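Local coordinates for protein transport protein SEC7 (Saccharomyces cerevisiae, PDB 4OIY) that activates the small GTPase ARF1 at the trans-Golgi network as a guanine nucleotide exchange factor, here represented by its catalytic Sec7 domain, at residues K25-L30 / I42-W47; I141-D146 / Q159-N164. One frame throughout, in Å; residues are numbered along the deposited sequence.

How the contacts relate
The two contacts illustrate how an all-helical domain pairs helices that follow each other in sequence, once on each side of its centre. Contact 1 joins helices 23-32 and 41-50; contact 2 joins helices 130-148 and 158-164, so they share no element. Their centres lie 37 Å apart, and their nearest atoms are about 20 Å from each other. In both, a leucine methyl covers the face of an aromatic ring. Contact 1 is buried and wholly apolar, with a pair of isoleucines beside the leucine and tryptophan. Contact 2 is only partly buried: its leucine-phenylalanine pair is core, whereas its methionine-asparagine pair lies nearer the surface and brings a polar amide to the interface.

Contact 1. Residues K25-L30 / I42-W47; sequences KAIPVL and ISIAKW
The indole of Trp47 receives Leu30 over one face: CD1 of Leu30 stands 3.5 Å from the centroid of the six-membered ring and only 9° off its normal, a CH-pi contact centred on that ring and so off the middle of the whole indole. The leucine's second methyl, CD2, approaches Trp47 CZ2 to 3.4 Å; both methyls lie on the same face, CD2 toward the ring's rim. With CG anti to the backbone N (chi1 -173°), Trp47 extends from its helix toward Leu30, which comes from the opposite direction. Replacing Trp47 by an alanine would probably open a gap beneath Leu30, leaving both its methyls without the indole they rest on. Beside this pair, Ile27 and Ile44 cross at about a right angle; Ile27 CD1 meets Ile44 CG2 at 3.9 Å, and Ile27 CG2 lies 4.0 Å from Ile44 CD1. Tyr62 of helix 56-64 touches both isoleucines, while Cys15 of helix 11-21 packs on Leu30, so neighbouring helices extend the apolar packing. Four buried side chains thus join helix 23-32 to helix 41-50, the helix-on-helix core packing of the all-alpha Sec7 domain, here in its N-terminal part.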
# COMPACT_ATOMS: atom_id res chain seq x y z
N LYS A 25 -2.65 -13.19 16.78
CA LYS A 25 -2.76 -13.37 18.23
C LYS A 25 -3.21 -12.09 18.95
O LYS A 25 -3.80 -12.16 20.03
CB LYS A 25 -1.42 -13.84 18.79
CG LYS A 25 -1.39 -14.13 20.29
CD LYS A 25 -0.16 -14.96 20.66
CE LYS A 25 0.19 -14.81 22.13
NZ LYS A 25 0.93 -13.54 22.42
N ALA A 26 -2.94 -10.93 18.35
CA ALA A 26 -3.27 -9.65 18.99
C ALA A 26 -4.75 -9.31 18.88
O ALA A 26 -5.27 -8.58 19.73
CB ALA A 26 -2.43 -8.52 18.40
N ILE A 27 -5.42 -9.81 17.84
CA ILE A 27 -6.80 -9.41 17.58
C ILE A 27 -7.69 -9.80 18.77
O ILE A 27 -8.32 -8.92 19.36
CB ILE A 27 -7.36 -9.95 16.24
CG1 ILE A 27 -6.50 -9.49 15.05
CG2 ILE A 27 -8.81 -9.53 16.04
CD1 ILE A 27 -6.34 -7.99 14.92
N PRO A 28 -7.70 -11.10 19.16
CA PRO A 28 -8.54 -11.48 20.30
C PRO A 28 -8.11 -10.84 21.62
O PRO A 28 -8.93 -10.76 22.53
CB PRO A 28 -8.37 -13.00 20.38
CG PRO A 28 -7.90 -13.42 19.04
CD PRO A 28 -7.05 -12.28 18.57
N VAL A 29 -6.85 -10.42 21.74
CA VAL A 29 -6.36 -9.71 22.94
C VAL A 29 -6.78 -8.24 22.95
O VAL A 29 -7.12 -7.70 24.00
CB VAL A 29 -4.82 -9.79 23.07
CG1 VAL A 29 -4.33 -8.96 24.25
CG2 VAL A 29 -4.36 -11.23 23.21
N LEU A 30 -6.74 -7.59 21.79
CA LEU A 30 -7.20 -6.21 21.66
C LEU A 30 -8.69 -6.06 21.99
O LEU A 30 -9.08 -5.06 22.59
CB LEU A 30 -6.93 -5.68 20.25
CG LEU A 30 -5.48 -5.35 19.90
CD1 LEU A 30 -5.29 -5.36 18.39
CD2 LEU A 30 -5.07 -4.01 20.48
N ILE A 42 -13.47 -4.11 8.84
CA ILE A 42 -13.39 -2.66 8.97
C ILE A 42 -12.81 -2.23 10.33
O ILE A 42 -11.98 -1.32 10.38
CB ILE A 42 -14.76 -1.99 8.70
CG1 ILE A 42 -15.13 -2.18 7.22
CG2 ILE A 42 -14.72 -0.51 9.03
CD1 ILE A 42 -16.59 -1.96 6.89
N SER A 43 -13.22 -2.89 11.41
CA SER A 43 -12.69 -2.55 12.73
C SER A 43 -11.18 -2.77 12.78
O SER A 43 -10.45 -1.90 13.25
CB SER A 43 -13.36 -3.37 13.82
OG SER A 43 -14.73 -3.01 13.92
N ILE A 44 -10.74 -3.91 12.26
CA ILE A 44 -9.31 -4.22 12.27
C ILE A 44 -8.53 -3.27 11.36
O ILE A 44 -7.49 -2.75 11.76
CB ILE A 44 -9.04 -5.69 11.87
CG1 ILE A 44 -9.66 -6.66 12.88
CG2 ILE A 44 -7.54 -5.93 11.79
CD1 ILE A 44 -9.63 -8.11 12.44
N ALA A 45 -9.02 -3.04 10.14
CA ALA A 45 -8.37 -2.11 9.21
C ALA A 45 -8.20 -0.71 9.82
O ALA A 45 -7.14 -0.10 9.71
CB ALA A 45 -9.16 -2.02 7.91
N LYS A 46 -9.25 -0.21 10.46
CA LYS A 46 -9.18 1.11 11.07
C LYS A 46 -8.12 1.16 12.18
O LYS A 46 -7.35 2.12 12.27
CB LYS A 46 -10.54 1.53 11.61
CG LYS A 46 -11.52 1.94 10.53
CD LYS A 46 -12.86 2.35 11.13
CE LYS A 46 -13.86 2.78 10.07
NZ LYS A 46 -13.58 4.14 9.56
N TRP A 47 -8.06 0.11 13.00
CA TRP A 47 -7.06 0.03 14.06
C TRP A 47 -5.63 0.02 13.50
O TRP A 47 -4.74 0.70 14.02
CB TRP A 47 -7.31 -1.19 14.96
CG TRP A 47 -6.39 -1.22 16.17
CD1 TRP A 47 -6.56 -0.57 17.36
CD2 TRP A 47 -5.17 -1.95 16.29
NE1 TRP A 47 -5.52 -0.85 18.21
CE2 TRP A 47 -4.64 -1.68 17.57
CE3 TRP A 47 -4.46 -2.79 15.43
CZ2 TRP A 47 -3.44 -2.24 18.02
CZ3 TRP A 47 -3.26 -3.35 15.88
CH2 TRP A 47 -2.77 -3.07 17.16

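Contact 2. Residues I141-D146 / Q159-N164; sequences IMLNTD and QEFLEN
Leu143 and Phe161 carry the nearest pair of CA atoms across the two segments, 7.2 Å apart. Both side chains leave their helices with CG anti to the backbone N, chi1 within a few degrees of 180°, and they cross at about a right angle. One branch of the leucine does the touching: CD2 sits 4.0 Å from the centroid of the Phe161 ring, over its face and displaced toward the rim on which CD1 and CE1 lie. This is a CH-pi contact made by one methyl alone. Phe183 and Ile186 of helix 176-188 pack on Leu143, while Ser139 and Leu140 of helix 130-148 touch Phe161, placing the pair in a hydrophobic core.

Met142 supplies the second meeting point. Its chain is extended through CG and SD, then bends at the last torsion (chi3 63°), bringing CE to within 3.3 Å of Asn164 ND2. The asparagine holds its CG anti to the carbonyl carbon (chi1 -72°) and crosses the methionine roughly at a right angle, its amide nitrogen meeting the methyl. Met156, in the loop between the helices, touches both residues.

Away from the interface, Gln159 NE2 donates to Glu163 OE2 at 3.0 Å, one turn further on. Glu163 OE2 lies close to the plane of the Gln159 amide and accepts through the lone pair anti to the other carboxylate oxygen. Through Leu143-Phe161 and Met142-Asn164, the short helix 158-164 packs against the long helix 130-148, a helical hairpin with a mostly irregular connection in the C-terminal part of the all-helical Sec7 domain.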
# COMPACT_ATOMS: atom_id res chain seq x y z
N ILE A 141 6.44 1.85 -9.37
CA ILE A 141 7.26 1.25 -8.31
C ILE A 141 8.67 0.97 -8.83
O ILE A 141 9.66 1.24 -8.15
CB ILE A 141 6.62 -0.04 -7.77
CG1 ILE A 141 5.37 0.29 -6.94
CG2 ILE A 141 7.62 -0.82 -6.91
CD1 ILE A 141 4.48 -0.89 -6.66
N MET A 142 8.76 0.45 -10.04
CA MET A 142 10.07 0.15 -10.64
C MET A 142 10.87 1.42 -10.90
O MET A 142 12.08 1.46 -10.67
CB MET A 142 9.91 -0.62 -11.95
CG MET A 142 11.25 -0.93 -12.60
SD MET A 142 11.11 -2.06 -13.98
CE MET A 142 10.11 -1.20 -15.18
N LEU A 143 10.20 2.46 -11.38
CA LEU A 143 10.85 3.74 -11.63
C LEU A 143 11.39 4.28 -10.32
O LEU A 143 12.53 4.76 -10.26
CB LEU A 143 9.86 4.74 -12.23
CG LEU A 143 10.39 6.16 -12.41
CD1 LEU A 143 11.52 6.22 -13.42
CD2 LEU A 143 9.27 7.10 -12.81
N ASN A 144 10.58 4.20 -9.28
CA ASN A 144 10.96 4.70 -7.96
C ASN A 144 12.23 4.03 -7.46
O ASN A 144 13.15 4.69 -6.98
CB ASN A 144 9.83 4.46 -6.96
CG ASN A 144 10.11 5.11 -5.62
OD1 ASN A 144 10.21 6.33 -5.52
ND2 ASN A 144 10.23 4.29 -4.58
N THR A 145 12.27 2.71 -7.59
CA THR A 145 13.45 1.93 -7.23
C THR A 145 14.66 2.33 -8.06
O THR A 145 15.72 2.62 -7.51
CB THR A 145 13.17 0.42 -7.40
OG1 THR A 145 12.16 0.01 -6.47
CG2 THR A 145 14.42 -0.40 -7.15
N ASP A 146 14.51 2.39 -9.38
CA ASP A 146 15.66 2.65 -10.26
C ASP A 146 16.18 4.07 -10.13
O ASP A 146 17.36 4.31 -10.34
CB ASP A 146 15.34 2.32 -11.72
CG ASP A 146 15.23 0.83 -11.98
OD1 ASP A 146 15.41 0.02 -11.03
OD2 ASP A 146 14.97 0.45 -13.14
N GLN A 159 12.62 8.29 -21.35
CA GLN A 159 12.32 7.53 -22.56
C GLN A 159 11.96 6.07 -22.23
O GLN A 159 10.98 5.54 -22.75
CB GLN A 159 13.47 7.60 -23.57
CG GLN A 159 13.23 6.77 -24.83
CD GLN A 159 12.00 7.20 -25.61
OE1 GLN A 159 11.58 8.34 -25.55
NE2 GLN A 159 11.41 6.26 -26.35
N GLU A 160 12.75 5.44 -21.37
CA GLU A 160 12.50 4.06 -20.99
C GLU A 160 11.18 3.89 -20.24
O GLU A 160 10.46 2.92 -20.46
CB GLU A 160 13.66 3.51 -20.15
CG GLU A 160 14.87 3.18 -21.01
CD GLU A 160 16.15 3.01 -20.22
OE1 GLU A 160 16.19 3.37 -19.03
OE2 GLU A 160 17.14 2.51 -20.82
N PHE A 161 10.86 4.86 -19.39
CA PHE A 161 9.59 4.85 -18.66
C PHE A 161 8.40 4.93 -19.63
O PHE A 161 7.41 4.21 -19.47
CB PHE A 161 9.57 5.99 -17.64
CG PHE A 161 8.31 6.07 -16.85
CD1 PHE A 161 7.96 5.06 -15.97
CD2 PHE A 161 7.47 7.16 -16.98
CE1 PHE A 161 6.79 5.13 -15.23
CE2 PHE A 161 6.30 7.24 -16.26
CZ PHE A 161 5.95 6.22 -15.38
N LEU A 162 8.50 5.79 -20.64
CA LEU A 162 7.48 5.87 -21.69
C LEU A 162 7.33 4.54 -22.41
O LEU A 162 6.21 4.06 -22.62
CB LEU A 162 7.82 6.96 -22.70
CG LEU A 162 7.94 8.38 -22.15
CD1 LEU A 162 8.39 9.31 -23.25
CD2 LEU A 162 6.64 8.88 -21.51
N GLU A 163 8.45 3.92 -22.78
CA GLU A 163 8.42 2.63 -23.48
C GLU A 163 7.74 1.54 -22.66
O GLU A 163 6.96 0.73 -23.18
CB GLU A 163 9.83 2.19 -23.85
CG GLU A 163 10.47 3.05 -24.93
CD GLU A 163 11.94 2.76 -25.11
OE1 GLU A 163 12.41 1.71 -24.62
OE2 GLU A 163 12.64 3.58 -25.75
N ASN A 164 8.03 1.53 -21.36
CA ASN A 164 7.51 0.52 -20.45
C ASN A 164 5.99 0.56 -20.30
O ASN A 164 5.37 -0.42 -19.87
CB ASN A 164 8.18 0.64 -19.08
CG ASN A 164 9.63 0.19 -19.09
OD1 ASN A 164 10.09 -0.45 -20.04
ND2 ASN A 164 10.35 0.51 -18.03